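Local coordinates for protein HTLV-2 integrase catalytic core domain (Human T-cell leukemia virus 2, PDB 6QBT) that probably joins reverse-transcribed viral DNA to host DNA by magnesium-dependent strand transfer, as the catalytic core domain of a retroviral integrase, at residues V37-K42 with G110-L115; Q141-N146 with K150-I155. All blocks are in the same frame, centred on the assembly; numbering follows the deposited sequence.

In the fold
Contact 1 lies between the RNase H-like sheet and helices 104-122 and 128-142, contact 2 at the C-terminal end of helix 128-142, with their centres about 16 Å apart. Contact 1 is the deeper: strand 37-42, an outermost strand of the sheet within this chain, meets helix 104-122 through buried aliphatic groups alone, with no hydrogen bond between its segments. Contact 2 sits farther out, where a loop leads the chain back into helix 152-156; it is only partly buried and mixes a backbone bond, two bridging waters, an aromatic face and a guanidinium. The two meet directly, Val37 CG2 lying 4.2 Å from Arg152 NE, and Leu139 of helix 128-142 touches side chains of both.

Contact 1 (V37-K42 with G110-L115)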
ATOM      1  N   VAL A  37       2.223  10.306  10.962  1.00 33.08           N
ATOM      2  CA  VAL A  37       2.842   9.259  11.755  1.00 34.63           C
ATOM      3  C   VAL A  37       3.086   8.013  10.965  1.00 33.84           C
ATOM      4  O   VAL A  37       2.241   7.621  10.187  1.00 33.98           O
ATOM      5  CB  VAL A  37       1.899   8.800  12.908  1.00 36.13           C
ATOM      6  CG1 VAL A  37       2.647   7.941  13.901  1.00 35.26           C
ATOM      7  CG2 VAL A  37       1.315  10.011  13.610  1.00 39.77           C
ATOM      8  N   SER A  38       4.192   7.343  11.275  1.00 33.54           N
ATOM      9  CA  SER A  38       4.364   5.916  11.005  1.00 32.92           C
ATOM     10  C   SER A  38       4.649   5.146  12.296  1.00 33.26           C
ATOM     11  O   SER A  38       5.398   5.611  13.150  1.00 34.27           O
ATOM     12  CB  SER A  38       5.534   5.684  10.068  1.00 32.96           C
ATOM     13  OG  SER A  38       5.658   4.306   9.760  1.00 35.87           O
ATOM     14  N   VAL A  39       4.101   3.945  12.410  1.00 33.80           N
ATOM     15  CA  VAL A  39       4.428   3.087  13.518  1.00 37.15           C
ATOM     16  C   VAL A  39       4.540   1.688  12.992  1.00 35.70           C
ATOM     17  O   VAL A  39       3.686   1.271  12.229  1.00 37.64           O
ATOM     18  CB  VAL A  39       3.376   3.170  14.673  1.00 42.57           C
ATOM     19  CG1 VAL A  39       1.965   3.264  14.138  1.00 47.03           C
ATOM     20  CG2 VAL A  39       3.475   1.981  15.641  1.00 43.75           C
ATOM     21  N   SER A  40       5.583   0.973  13.420  1.00 34.75           N
ATOM     22  CA  SER A  40       5.766  -0.423  13.099  1.00 34.52           C
ATOM     23  C   SER A  40       5.892  -1.192  14.384  1.00 36.21           C
ATOM     24  O   SER A  40       6.695  -0.820  15.252  1.00 34.43           O
ATOM     25  CB  SER A  40       7.047  -0.620  12.319  1.00 35.06           C
ATOM     26  OG  SER A  40       6.982   0.095  11.120  1.00 37.36           O
ATOM     27  N   CYS A  41       5.112  -2.266  14.498  1.00 35.58           N
ATOM     28  CA  CYS A  41       5.178  -3.143  15.635  1.00 36.07           C
ATOM     29  C   CYS A  41       6.240  -4.218  15.326  1.00 36.85           C
ATOM     30  O   CYS A  41       6.151  -4.925  14.339  1.00 38.48           O
ATOM     31  CB  CYS A  41       3.816  -3.760  15.919  1.00 35.67           C
ATOM     32  SG  CYS A  41       3.795  -4.745  17.444  1.00 41.20           S
ATOM     33  N   LYS A  42       7.259  -4.290  16.162  1.00 35.67           N
ATOM     34  CA  LYS A  42       8.352  -5.214  16.007  1.00 34.93           C
ATOM     35  C   LYS A  42       8.523  -5.908  17.341  1.00 35.36           C
ATOM     36  O   LYS A  42       8.117  -5.374  18.367  1.00 33.78           O
ATOM     37  CB  LYS A  42       9.654  -4.460  15.669  1.00 35.95           C
ATOM     38  CG  LYS A  42       9.647  -3.629  14.394  1.00 35.11           C
ATOM     39  CD  LYS A  42       9.512  -4.516  13.164  1.00 34.23           C
ATOM     40  CE  LYS A  42       9.708  -3.708  11.884  1.00 36.23           C
ATOM     41  NZ  LYS A  42       9.568  -4.546  10.654  1.00 35.86           N
ATOM     42  N   GLY A 110       1.081   8.246  22.962  1.00 34.01           N
ATOM     43  CA  GLY A 110      -0.119   8.180  23.796  1.00 33.53           C
ATOM     44  C   GLY A 110      -1.380   8.103  22.958  1.00 34.45           C
ATOM     45  O   GLY A 110      -2.297   7.358  23.271  1.00 34.99           O
ATOM     46  N   ILE A 111      -1.421   8.847  21.864  1.00 35.94           N
ATOM     47  CA  ILE A 111      -2.603   8.827  21.013  1.00 39.02           C
ATOM     48  C   ILE A 111      -2.698   7.455  20.297  1.00 40.00           C
ATOM     49  O   ILE A 111      -3.789   6.822  20.236  1.00 38.46           O
ATOM     50  CB  ILE A 111      -2.593  10.014  20.020  1.00 41.38           C
ATOM     51  CG1 ILE A 111      -2.654  11.337  20.800  1.00 41.80           C
ATOM     52  CG2 ILE A 111      -3.760   9.916  19.035  1.00 39.78           C
ATOM     53  CD1 ILE A 111      -2.101  12.514  20.038  1.00 43.47           C
ATOM     54  N   ILE A 112      -1.550   6.986  19.801  1.00 40.00           N
ATOM     55  CA  ILE A 112      -1.464   5.652  19.207  1.00 41.11           C
ATOM     56  C   ILE A 112      -1.958   4.590  20.188  1.00 39.06           C
ATOM     57  O   ILE A 112      -2.863   3.830  19.841  1.00 38.73           O
ATOM     58  CB  ILE A 112      -0.042   5.320  18.718  1.00 42.91           C
ATOM     59  CG1 ILE A 112       0.307   6.190  17.514  1.00 47.50           C
ATOM     60  CG2 ILE A 112       0.072   3.842  18.346  1.00 42.23           C
ATOM     61  CD1 ILE A 112      -0.587   5.941  16.300  1.00 53.99           C
ATOM     62  N   LYS A 113      -1.410   4.582  21.410  1.00 36.58           N
ATOM     63  CA  LYS A 113      -1.776   3.573  22.386  1.00 36.36           C
ATOM     64  C   LYS A 113      -3.251   3.614  22.762  1.00 35.52           C
ATOM     65  O   LYS A 113      -3.858   2.560  22.923  1.00 35.63           O
ATOM     66  CB  LYS A 113      -0.875   3.621  23.626  1.00 37.72           C
ATOM     67  CG  LYS A 113       0.551   3.186  23.310  1.00 37.65           C
ATOM     68  CD  LYS A 113       1.454   3.181  24.534  1.00 37.97           C
ATOM     69  CE  LYS A 113       2.895   2.916  24.079  1.00 39.35           C
ATOM     70  NZ  LYS A 113       3.924   2.967  25.161  1.00 38.16           N
ATOM     71  N   ASN A 114      -3.839   4.801  22.866  1.00 36.79           N
ATOM     72  CA  ASN A 114      -5.277   4.890  23.145  1.00 38.33           C
ATOM     73  C   ASN A 114      -6.111   4.310  22.002  1.00 38.21           C
ATOM     74  O   ASN A 114      -7.090   3.614  22.266  1.00 36.57           O
ATOM     75  CB  ASN A 114      -5.728   6.313  23.470  1.00 41.73           C
ATOM     76  CG  ASN A 114      -5.433   6.711  24.916  1.00 49.66           C
ATOM     77  OD1 ASN A 114      -4.559   6.147  25.595  1.00 55.35           O
ATOM     78  ND2 ASN A 114      -6.164   7.692  25.396  1.00 54.81           N
ATOM     79  N   LEU A 115      -5.724   4.565  20.743  1.00 37.57           N
ATOM     80  CA  LEU A 115      -6.459   4.003  19.606  1.00 36.80           C
ATOM     81  C   LEU A 115      -6.258   2.487  19.532  1.00 38.06           C
ATOM     82  O   LEU A 115      -7.229   1.733  19.337  1.00 38.85           O
ATOM     83  CB  LEU A 115      -6.044   4.666  18.285  1.00 38.10           C
ATOM     84  CG  LEU A 115      -6.649   6.056  18.048  1.00 37.22           C
ATOM     85  CD1 LEU A 115      -5.917   6.762  16.913  1.00 36.53           C
ATOM     86  CD2 LEU A 115      -8.157   5.984  17.798  1.00 36.56           C
TER
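Ile112 points from helix 104-122 toward two valines of strand 37-42, outermost in the sheet of this chain, a helix-on-sheet contact within the RNase H-like fold of the integrase core. The end of the isoleucine does the touching. Its CD1 lies 4.3 Å from Val39 CG1 and 4.5 Å from Val37 CG1, so one methyl serves two residues that are neighbours on the same face of the strand. The second bend of the isoleucine chain (chi2 -63°) settles where CD1 ends among the valines. The valines differ in their turn: Val37 holds CG1 anti to its backbone N (chi1 -168°), whereas CG1 of Val39 lies on the side between the backbone N and the carbonyl carbon (chi1 39°), yet in both CG1 is the branch that meets Ile112. Branched aliphatic residues suit both sides, since valine is at home in an extended strand and isoleucine's longer branch puts CD1 within contact distance of both valines. The contact is light, burying 106 Å² in all, and helix 128-142 adds to the packing: Leu139 touches Val37 and Ile112, and Leu136 touches Val39. Next along the helix, Lys113 NZ hydrogen-bonds to Thr15 OG1 and His16 O. Among CA atoms, those of Val39 and Ile112 come nearest across the segments, 8.6 Å apart.

Contact 2 (Q141-N146 with K150-I155); sequences QLNVMN and KTRWQI
Met145 lays its sulfur over one face of the Arg152 guanidinium, SD 3.6 Å above the plane and displaced toward the rim, the two chains crossing at about a right angle. A bend at chi3 (-66°) carries the methionine methyl onward to Ile155, where CE and CD1 are tightly packed at 3.4 Å. A flexible thioether suits this place, able to cover a flat cation and still reach an aliphatic neighbour. The guanidinium is also held at its edge: water 2 lies in its plane, accepts from Arg152 NH1 and Arg152 N, and donates to Asn143 O. Water 1 donates to Gln141 O and bonds Thr151 OG1 at 2.8 Å. Beyond it, Gln141 CG makes a CH-pi contact with Trp153, 3.8 Å from the centroid of the five-membered ring, while its NE2 hydrogen-bonds to Ile58 O of the second subunit. The one direct hydrogen bond between the segments runs from Met145 N to Lys150 O (2.9 Å). Thr151 starts the helix as N-cap: its OG1 accepts from Gln154 N at 3.1 Å, and Gln154 OE1 weakly accepts from Thr151 N, the reciprocal pairing that defines a capping box.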
ATOM      1  N   GLN A 141      -5.527   9.588   8.868  1.00 34.84           N
ATOM      2  CA  GLN A 141      -6.546   9.940   7.871  1.00 35.28           C
ATOM      3  C   GLN A 141      -7.889  10.374   8.368  1.00 34.32           C
ATOM      4  O   GLN A 141      -8.607  11.075   7.626  1.00 32.37           O
ATOM      5  CB  GLN A 141      -6.800   8.769   6.935  1.00 35.72           C
ATOM      6  CG  GLN A 141      -5.777   8.642   5.846  1.00 37.16           C
ATOM      7  CD  GLN A 141      -6.308   7.725   4.776  1.00 39.23           C
ATOM      8  OE1 GLN A 141      -6.582   6.544   5.054  1.00 34.31           O
ATOM      9  NE2 GLN A 141      -6.549   8.282   3.564  1.00 34.27           N
ATOM     10  N   LEU A 142      -8.259   9.926   9.567  1.00 32.98           N
ATOM     11  CA  LEU A 142      -9.580  10.201  10.100  1.00 34.69           C
ATOM     12  C   LEU A 142      -9.587  11.382  11.071  1.00 35.77           C
ATOM     13  O   LEU A 142     -10.450  12.276  11.009  1.00 37.27           O
ATOM     14  CB  LEU A 142     -10.170   8.950  10.771  1.00 34.49           C
ATOM     15  CG  LEU A 142     -10.800   7.904   9.846  1.00 33.52           C
ATOM     16  CD1 LEU A 142     -12.035   8.408   9.151  1.00 32.11           C
ATOM     17  CD2 LEU A 142      -9.785   7.415   8.823  1.00 35.52           C
ATOM     18  N   ASN A 143      -8.632  11.366  11.978  1.00 36.95           N
ATOM     19  CA  ASN A 143      -8.534  12.373  13.021  1.00 36.66           C
ATOM     20  C   ASN A 143      -8.365  13.807  12.460  1.00 34.47           C
ATOM     21  O   ASN A 143      -7.414  14.092  11.701  1.00 30.08           O
ATOM     22  CB  ASN A 143      -7.356  12.006  13.903  1.00 40.50           C
ATOM     23  CG  ASN A 143      -7.468  12.589  15.249  1.00 47.13           C
ATOM     24  OD1 ASN A 143      -7.885  11.904  16.184  1.00 54.86           O
ATOM     25  ND2 ASN A 143      -7.140  13.878  15.371  1.00 50.91           N
ATOM     26  N   VAL A 144      -9.316  14.683  12.798  1.00 33.08           N
ATOM     27  CA  VAL A 144      -9.221  16.105  12.450  1.00 33.66           C
ATOM     28  C   VAL A 144      -8.468  16.889  13.527  1.00 34.24           C
ATOM     29  O   VAL A 144      -8.838  16.876  14.693  1.00 33.76           O
ATOM     30  CB  VAL A 144     -10.595  16.740  12.202  1.00 32.79           C
ATOM     31  CG1 VAL A 144     -10.427  18.194  11.754  1.00 33.61           C
ATOM     32  CG2 VAL A 144     -11.318  15.953  11.111  1.00 33.87           C
ATOM     33  N   MET A 145      -7.395  17.559  13.115  1.00 36.46           N
ATOM     34  CA  MET A 145      -6.535  18.320  14.015  1.00 36.34           C
ATOM     35  C   MET A 145      -7.020  19.741  14.195  1.00 36.71           C
ATOM     36  O   MET A 145      -7.700  20.298  13.324  1.00 34.10           O
ATOM     37  CB  MET A 145      -5.102  18.345  13.514  1.00 35.16           C
ATOM     38  CG  MET A 145      -4.442  16.987  13.541  1.00 36.09           C
ATOM     39  SD  MET A 145      -2.660  17.105  13.250  1.00 36.06           S
ATOM     40  CE  MET A 145      -2.614  17.674  11.552  1.00 35.14           C
ATOM     41  N   ASN A 146      -6.646  20.296  15.352  1.00 37.93           N
ATOM     42  CA  ASN A 146      -7.013  21.647  15.751  1.00 37.46           C
ATOM     43  C   ASN A 146      -5.836  22.586  15.689  1.00 36.53           C
ATOM     44  O   ASN A 146      -4.712  22.145  15.992  1.00 33.23           O
ATOM     45  CB  ASN A 146      -7.723  21.610  17.076  1.00 39.12           C
ATOM     46  CG  ASN A 146      -9.061  20.946  16.934  1.00 40.47           C
ATOM     47  OD1 ASN A 146     -10.004  21.557  16.436  1.00 42.21           O
ATOM     48  ND2 ASN A 146      -9.119  19.659  17.241  1.00 39.08           N
ATOM     49  N   LYS A 150      -7.690  20.081   9.598  1.00 36.28           N
ATOM     50  CA  LYS A 150      -7.213  19.108   8.599  1.00 37.93           C
ATOM     51  C   LYS A 150      -6.691  17.872   9.258  1.00 35.65           C
ATOM     52  O   LYS A 150      -6.306  17.883  10.399  1.00 37.81           O
ATOM     53  CB  LYS A 150      -6.115  19.709   7.716  1.00 40.80           C
ATOM     54  CG  LYS A 150      -6.550  20.888   6.851  1.00 43.99           C
ATOM     55  CD  LYS A 150      -5.364  21.804   6.613  1.00 51.50           C
ATOM     56  CE  LYS A 150      -5.686  23.001   5.727  1.00 56.26           C
ATOM     57  NZ  LYS A 150      -5.944  22.602   4.314  1.00 60.00           N
ATOM     58  N   THR A 151      -6.654  16.795   8.518  1.00 33.76           N
ATOM     59  CA  THR A 151      -6.064  15.602   9.006  1.00 33.29           C
ATOM     60  C   THR A 151      -4.577  15.697   8.705  1.00 33.06           C
ATOM     61  O   THR A 151      -4.160  16.478   7.846  1.00 31.49           O
ATOM     62  CB  THR A 151      -6.658  14.372   8.316  1.00 33.75           C
ATOM     63  OG1 THR A 151      -6.312  14.410   6.926  1.00 33.94           O
ATOM     64  CG2 THR A 151      -8.161  14.364   8.477  1.00 33.86           C
ATOM     65  N   ARG A 152      -3.798  14.886   9.414  1.00 32.24           N
ATOM     66  CA  ARG A 152      -2.350  14.743   9.174  1.00 33.44           C
ATOM     67  C   ARG A 152      -2.029  14.419   7.713  1.00 34.98           C
ATOM     68  O   ARG A 152      -1.119  14.991   7.114  1.00 35.23           O
ATOM     69  CB  ARG A 152      -1.804  13.634  10.054  1.00 33.01           C
ATOM     70  CG  ARG A 152      -1.718  14.020  11.507  1.00 34.03           C
ATOM     71  CD  ARG A 152      -1.565  12.791  12.387  1.00 33.49           C
ATOM     72  NE  ARG A 152      -1.392  13.161  13.800  1.00 33.50           N
ATOM     73  CZ  ARG A 152      -2.365  13.584  14.605  1.00 32.22           C
ATOM     74  NH1 ARG A 152      -3.617  13.722  14.168  1.00 32.39           N
ATOM     75  NH2 ARG A 152      -2.088  13.883  15.864  1.00 31.51           N
ATOM     76  N   TRP A 153      -2.816  13.509   7.157  1.00 34.68           N
ATOM     77  CA  TRP A 153      -2.718  13.099   5.775  1.00 36.61           C
ATOM     78  C   TRP A 153      -2.932  14.244   4.791  1.00 36.20           C
ATOM     79  O   TRP A 153      -2.213  14.332   3.811  1.00 37.96           O
ATOM     80  CB  TRP A 153      -3.739  11.988   5.497  1.00 39.12           C
ATOM     81  CG  TRP A 153      -3.314  10.985   4.503  1.00 43.21           C
ATOM     82  CD1 TRP A 153      -3.943  10.676   3.326  1.00 45.45           C
ATOM     83  CD2 TRP A 153      -2.186  10.103   4.602  1.00 44.96           C
ATOM     84  NE1 TRP A 153      -3.275   9.659   2.691  1.00 45.10           N
ATOM     85  CE2 TRP A 153      -2.184   9.301   3.442  1.00 45.84           C
ATOM     86  CE3 TRP A 153      -1.168   9.928   5.548  1.00 46.77           C
ATOM     87  CZ2 TRP A 153      -1.203   8.335   3.203  1.00 45.99           C
ATOM     88  CZ3 TRP A 153      -0.201   8.943   5.310  1.00 46.48           C
ATOM     89  CH2 TRP A 153      -0.231   8.172   4.149  1.00 47.24           C
ATOM     90  N   GLN A 154      -3.935  15.084   5.034  1.00 35.27           N
ATOM     91  CA  GLN A 154      -4.199  16.236   4.189  1.00 36.64           C
ATOM     92  C   GLN A 154      -3.062  17.235   4.270  1.00 36.96           C
ATOM     93  O   GLN A 154      -2.664  17.762   3.244  1.00 35.99           O
ATOM     94  CB  GLN A 154      -5.506  16.924   4.575  1.00 39.80           C
ATOM     95  CG  GLN A 154      -6.736  16.123   4.200  1.00 44.68           C
ATOM     96  CD  GLN A 154      -7.989  16.468   5.015  1.00 47.84           C
ATOM     97  OE1 GLN A 154      -8.105  17.540   5.628  1.00 44.22           O
ATOM     98  NE2 GLN A 154      -8.925  15.517   5.056  1.00 54.06           N
ATOM     99  N   ILE A 155      -2.521  17.482   5.470  1.00 38.65           N
ATOM    100  CA  ILE A 155      -1.413  18.435   5.606  1.00 37.16           C
ATOM    101  C   ILE A 155      -0.164  17.866   4.976  1.00 37.27           C
ATOM    102  O   ILE A 155       0.587  18.595   4.350  1.00 37.92           O
ATOM    103  CB  ILE A 155      -1.141  18.851   7.059  1.00 38.35           C
ATOM    104  CG1 ILE A 155      -2.340  19.646   7.591  1.00 39.55           C
ATOM    105  CG2 ILE A 155       0.095  19.761   7.168  1.00 38.03           C
ATOM    106  CD1 ILE A 155      -2.277  19.935   9.067  1.00 39.99           C
TER
HETATM  107  O   HOH W   1      -7.594  12.340   5.615  1.00 40.49           O
HETATM  108  O   HOH W   2      -4.972  13.346  11.557  1.00 34.76           O